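Local coordinates for protein acetylxylan esterase / glucomannan deacetylase (Cellvibrio japonicus, PDB 2W9X) that removes acetyl groups from acetylated xylan and, with a large preference, glucomannan during the breakdown of plant cell wall polysaccharides, at residues I194-I202 / D212-P220. Sequence-based numbering, arbitrary orientation.
Sequences INASSGFGI and DKSLLSLYP
Leu-218 sets one methyl, CD1, over the centre of the Phe-200 ring. This is a CH-pi contact, with CD1 3.5 Å from the ring centroid and 7° off the ring normal. The two side chains cross at about a right angle. The Phe-200 ring also meets Lys-213, whose CB lies at the ring edge, 4.0 Å from CE1. At the root of the ring, CB of Phe-200 packs on CB of Leu-215 at 3.9 Å. Leu-215 has CG anti to its backbone N (chi1 -158°), which carries its CD2 methyl to CB of Ser-197 at 3.9 Å. Leu-215 also touches Ile-148 of strand 144-149 in the parallel sheet. On the next residue, the Leu-216 side chain slants across Ile-202, with its CD2 methyl against CG2. At the strand end, Tyr-219 meets Asn-195 with ring and amide planes 81° apart. Tyr-219 OH and Asn-195 ND2 both bind Glu-146 OE2, so one carboxylate oxygen ties the two segments together.

The polar edge lies at the start of the helix. Leu-215 N donates to Gly-201 O at 3.0 Å. Ser-214 is the N-cap, and its OG accepts a weak bond from Ser-217 N. A water donates to Ile-202 O at 2.6 Å and also bonds Ser-214 OG, at 3.1 Å, bridging the loop to the cap.

The loop includes a type II turn from Ser-197 to Phe-200, with Gly-199 at its third position. Gly-199 probably stabilises the transition state. The short helix thus packs against a loop that follows an edge strand of the parallel sheet and probably presents this glycine to the active site, consistent with the SGNH (GDSL-like) hydrolase fold.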
ATOM      1  N   ILE B 194      -0.412 -18.958  11.221  1.00 37.63           N
ATOM      2  CA  ILE B 194      -1.755 -18.656  10.705  1.00 37.61           C
ATOM      3  C   ILE B 194      -2.681 -18.488  11.905  1.00 38.01           C
ATOM      4  O   ILE B 194      -3.321 -19.428  12.361  1.00 38.42           O
ATOM      5  CB  ILE B 194      -2.303 -19.746   9.734  1.00 37.60           C
ATOM      6  CG1 ILE B 194      -1.249 -20.149   8.681  1.00 36.88           C
ATOM      7  CG2 ILE B 194      -3.629 -19.297   9.094  1.00 36.54           C
ATOM      8  CD1 ILE B 194      -0.811 -19.019   7.709  1.00 36.35           C
ATOM      9  N   ASN B 195      -2.743 -17.270  12.417  1.00 37.71           N
ATOM     10  CA  ASN B 195      -3.585 -16.982  13.563  1.00 37.45           C
ATOM     11  C   ASN B 195      -4.938 -16.469  13.094  1.00 37.61           C
ATOM     12  O   ASN B 195      -5.202 -15.265  13.050  1.00 37.82           O
ATOM     13  CB  ASN B 195      -2.859 -16.018  14.492  1.00 37.01           C
ATOM     14  CG  ASN B 195      -1.582 -16.619  15.027  1.00 38.12           C
ATOM     15  OD1 ASN B 195      -1.548 -17.806  15.386  1.00 37.77           O
ATOM     16  ND2 ASN B 195      -0.515 -15.827  15.056  1.00 39.94           N
ATOM     17  N   ALA B 196      -5.775 -17.421  12.708  1.00 37.75           N
ATOM     18  CA  ALA B 196      -7.086 -17.148  12.168  1.00 37.83           C
ATOM     19  C   ALA B 196      -8.104 -18.066  12.829  1.00 37.79           C
ATOM     20  O   ALA B 196      -7.771 -19.156  13.248  1.00 36.87           O
ATOM     21  CB  ALA B 196      -7.085 -17.375  10.648  1.00 37.30           C
ATOM     22  N   SER B 197      -9.356 -17.627  12.873  1.00 37.50           N
ATOM     23  CA  SER B 197     -10.424 -18.421  13.446  1.00 37.33           C
ATOM     24  C   SER B 197     -11.687 -18.044  12.710  1.00 36.85           C
ATOM     25  O   SER B 197     -11.935 -16.860  12.505  1.00 36.11           O
ATOM     26  CB  SER B 197     -10.562 -18.102  14.947  1.00 37.25           C
ATOM     27  OG  SER B 197     -11.449 -19.006  15.575  1.00 38.50           O
ATOM     28  N   SER B 198     -12.463 -19.046  12.295  1.00 36.64           N
ATOM     29  CA  SER B 198     -13.623 -18.834  11.431  1.00 36.45           C
ATOM     30  C   SER B 198     -14.765 -18.083  12.106  1.00 36.55           C
ATOM     31  O   SER B 198     -15.118 -18.380  13.240  1.00 36.35           O
ATOM     32  CB  SER B 198     -14.155 -20.173  10.887  1.00 36.26           C
ATOM     33  OG  SER B 198     -13.212 -20.806  10.047  1.00 35.63           O
ATOM     34  N   GLY B 199     -15.352 -17.128  11.384  1.00 36.81           N
ATOM     35  CA  GLY B 199     -16.512 -16.382  11.876  1.00 36.90           C
ATOM     36  C   GLY B 199     -16.182 -15.079  12.591  1.00 36.84           C
ATOM     37  O   GLY B 199     -17.084 -14.290  12.901  1.00 36.53           O
ATOM     38  N   PHE B 200     -14.896 -14.826  12.827  1.00 37.07           N
ATOM     39  CA  PHE B 200     -14.505 -13.710  13.710  1.00 36.55           C
ATOM     40  C   PHE B 200     -14.155 -12.431  12.934  1.00 36.50           C
ATOM     41  O   PHE B 200     -13.712 -12.485  11.780  1.00 35.99           O
ATOM     42  CB  PHE B 200     -13.379 -14.110  14.691  1.00 36.41           C
ATOM     43  CG  PHE B 200     -13.840 -15.017  15.823  1.00 37.72           C
ATOM     44  CD1 PHE B 200     -14.394 -14.483  16.984  1.00 36.56           C
ATOM     45  CD2 PHE B 200     -13.723 -16.420  15.710  1.00 36.71           C
ATOM     46  CE1 PHE B 200     -14.835 -15.319  18.030  1.00 37.16           C
ATOM     47  CE2 PHE B 200     -14.154 -17.262  16.731  1.00 36.41           C
ATOM     48  CZ  PHE B 200     -14.708 -16.713  17.905  1.00 37.06           C
ATOM     49  N   GLY B 201     -14.373 -11.287  13.582  1.00 36.80           N
ATOM     50  CA  GLY B 201     -14.082  -9.982  12.982  1.00 36.58           C
ATOM     51  C   GLY B 201     -13.183  -9.131  13.869  1.00 36.48           C
ATOM     52  O   GLY B 201     -12.711  -9.593  14.904  1.00 36.50           O
ATOM     53  N   ILE B 202     -12.929  -7.896  13.443  1.00 36.10           N
ATOM     54  CA  ILE B 202     -12.247  -6.875  14.284  1.00 35.46           C
ATOM     55  C   ILE B 202     -12.993  -6.577  15.590  1.00 35.77           C
ATOM     56  O   ILE B 202     -12.392  -6.602  16.678  1.00 34.42           O
ATOM     57  CB  ILE B 202     -12.016  -5.547  13.485  1.00 34.62           C
ATOM     58  CG1 ILE B 202     -11.038  -5.781  12.328  1.00 34.09           C
ATOM     59  CG2 ILE B 202     -11.576  -4.374  14.396  1.00 33.98           C
ATOM     60  CD1 ILE B 202      -9.641  -6.212  12.732  1.00 35.26           C
ATOM     61  N   ASP B 212     -19.302 -11.361  23.066  1.00 40.43           N
ATOM     62  CA  ASP B 212     -18.311 -11.208  24.138  1.00 40.79           C
ATOM     63  C   ASP B 212     -16.872 -11.332  23.633  1.00 40.38           C
ATOM     64  O   ASP B 212     -15.916 -11.186  24.408  1.00 40.40           O
ATOM     65  CB  ASP B 212     -18.578 -12.224  25.270  1.00 41.23           C
ATOM     66  CG  ASP B 212     -18.467 -13.702  24.809  1.00 43.30           C
ATOM     67  OD1 ASP B 212     -18.930 -14.069  23.692  1.00 41.89           O
ATOM     68  OD2 ASP B 212     -17.936 -14.514  25.610  1.00 45.92           O
ATOM     69  N   LYS B 213     -16.736 -11.578  22.328  1.00 39.67           N
ATOM     70  CA  LYS B 213     -15.466 -11.886  21.693  1.00 39.61           C
ATOM     71  C   LYS B 213     -15.293 -11.189  20.335  1.00 38.97           C
ATOM     72  O   LYS B 213     -16.241 -10.614  19.785  1.00 38.47           O
ATOM     73  CB  LYS B 213     -15.360 -13.402  21.453  1.00 40.03           C
ATOM     74  CG  LYS B 213     -15.252 -14.239  22.705  1.00 41.09           C
ATOM     75  CD  LYS B 213     -15.271 -15.713  22.386  1.00 44.26           C
ATOM     76  CE  LYS B 213     -15.171 -16.517  23.676  1.00 45.98           C
ATOM     77  NZ  LYS B 213     -15.400 -17.960  23.409  1.00 49.70           N
ATOM     78  N   SER B 214     -14.063 -11.269  19.828  1.00 38.49           N
ATOM     79  CA  SER B 214     -13.678 -10.905  18.468  1.00 38.82           C
ATOM     80  C   SER B 214     -12.368 -11.654  18.188  1.00 38.76           C
ATOM     81  O   SER B 214     -11.813 -12.297  19.081  1.00 38.93           O
ATOM     82  CB  SER B 214     -13.449  -9.393  18.359  1.00 38.59           C
ATOM     83  OG  SER B 214     -12.340  -9.023  19.157  1.00 39.05           O
ATOM     84  N   LEU B 215     -11.854 -11.562  16.970  1.00 38.81           N
ATOM     85  CA  LEU B 215     -10.533 -12.131  16.680  1.00 39.13           C
ATOM     86  C   LEU B 215      -9.476 -11.495  17.578  1.00 39.00           C
ATOM     87  O   LEU B 215      -8.599 -12.184  18.100  1.00 39.15           O
ATOM     88  CB  LEU B 215     -10.152 -11.955  15.198  1.00 38.42           C
ATOM     89  CG  LEU B 215      -9.096 -12.888  14.593  1.00 38.67           C
ATOM     90  CD1 LEU B 215      -7.659 -12.560  15.010  1.00 39.00           C
ATOM     91  CD2 LEU B 215      -9.416 -14.369  14.924  1.00 36.57           C
ATOM     92  N   LEU B 216      -9.574 -10.179  17.746  1.00 39.15           N
ATOM     93  CA  LEU B 216      -8.651  -9.393  18.556  1.00 39.65           C
ATOM     94  C   LEU B 216      -8.533  -9.886  20.023  1.00 39.17           C
ATOM     95  O   LEU B 216      -7.446  -9.861  20.588  1.00 38.97           O
ATOM     96  CB  LEU B 216      -9.025  -7.894  18.488  1.00 40.44           C
ATOM     97  CG  LEU B 216      -8.446  -7.094  17.292  1.00 40.49           C
ATOM     98  CD1 LEU B 216      -8.189  -7.894  16.095  1.00 38.55           C
ATOM     99  CD2 LEU B 216      -9.231  -5.837  16.940  1.00 40.40           C
ATOM    100  N   SER B 217      -9.633 -10.352  20.608  1.00 38.45           N
ATOM    101  CA  SER B 217      -9.615 -10.818  22.005  1.00 38.57           C
ATOM    102  C   SER B 217      -9.032 -12.230  22.121  1.00 38.18           C
ATOM    103  O   SER B 217      -8.499 -12.600  23.154  1.00 37.11           O
ATOM    104  CB  SER B 217     -11.014 -10.748  22.639  1.00 38.64           C
ATOM    105  OG  SER B 217     -11.873 -11.698  22.042  1.00 38.74           O
ATOM    106  N   LEU B 218      -9.120 -12.998  21.036  1.00 38.29           N
ATOM    107  CA  LEU B 218      -8.553 -14.338  20.973  1.00 39.00           C
ATOM    108  C   LEU B 218      -7.069 -14.274  20.683  1.00 39.30           C
ATOM    109  O   LEU B 218      -6.304 -15.138  21.110  1.00 39.38           O
ATOM    110  CB  LEU B 218      -9.220 -15.143  19.858  1.00 38.80           C
ATOM    111  CG  LEU B 218     -10.716 -15.450  20.011  1.00 39.63           C
ATOM    112  CD1 LEU B 218     -11.255 -15.884  18.661  1.00 41.34           C
ATOM    113  CD2 LEU B 218     -10.942 -16.528  21.045  1.00 41.95           C
ATOM    114  N   TYR B 219      -6.685 -13.229  19.951  1.00 39.67           N
ATOM    115  CA  TYR B 219      -5.350 -13.094  19.385  1.00 39.43           C
ATOM    116  C   TYR B 219      -4.179 -13.199  20.377  1.00 39.66           C
ATOM    117  O   TYR B 219      -3.144 -13.744  20.015  1.00 40.18           O
ATOM    118  CB  TYR B 219      -5.233 -11.820  18.530  1.00 38.51           C
ATOM    119  CG  TYR B 219      -3.871 -11.729  17.880  1.00 39.11           C
ATOM    120  CD1 TYR B 219      -3.604 -12.380  16.657  1.00 37.75           C
ATOM    121  CD2 TYR B 219      -2.834 -11.030  18.501  1.00 39.37           C
ATOM    122  CE1 TYR B 219      -2.339 -12.328  16.086  1.00 36.35           C
ATOM    123  CE2 TYR B 219      -1.570 -10.966  17.929  1.00 39.65           C
ATOM    124  CZ  TYR B 219      -1.334 -11.625  16.723  1.00 37.32           C
ATOM    125  OH  TYR B 219      -0.070 -11.548  16.186  1.00 38.17           O
ATOM    126  N   PRO B 220      -4.317 -12.668  21.613  1.00 40.24           N
ATOM    127  CA  PRO B 220      -3.153 -12.701  22.509  1.00 40.74           C
ATOM    128  C   PRO B 220      -2.740 -14.086  23.019  1.00 40.83           C
ATOM    129  O   PRO B 220      -1.675 -14.214  23.607  1.00 40.71           O
ATOM    130  CB  PRO B 220      -3.604 -11.838  23.701  1.00 40.55           C
ATOM    131  CG  PRO B 220      -4.744 -11.016  23.169  1.00 41.08           C
ATOM    132  CD  PRO B 220      -5.443 -11.970  22.257  1.00 39.84           C
TER
HETATM  133  O   HOH W   1     -12.203  -5.957  19.212  1.00 40.99           O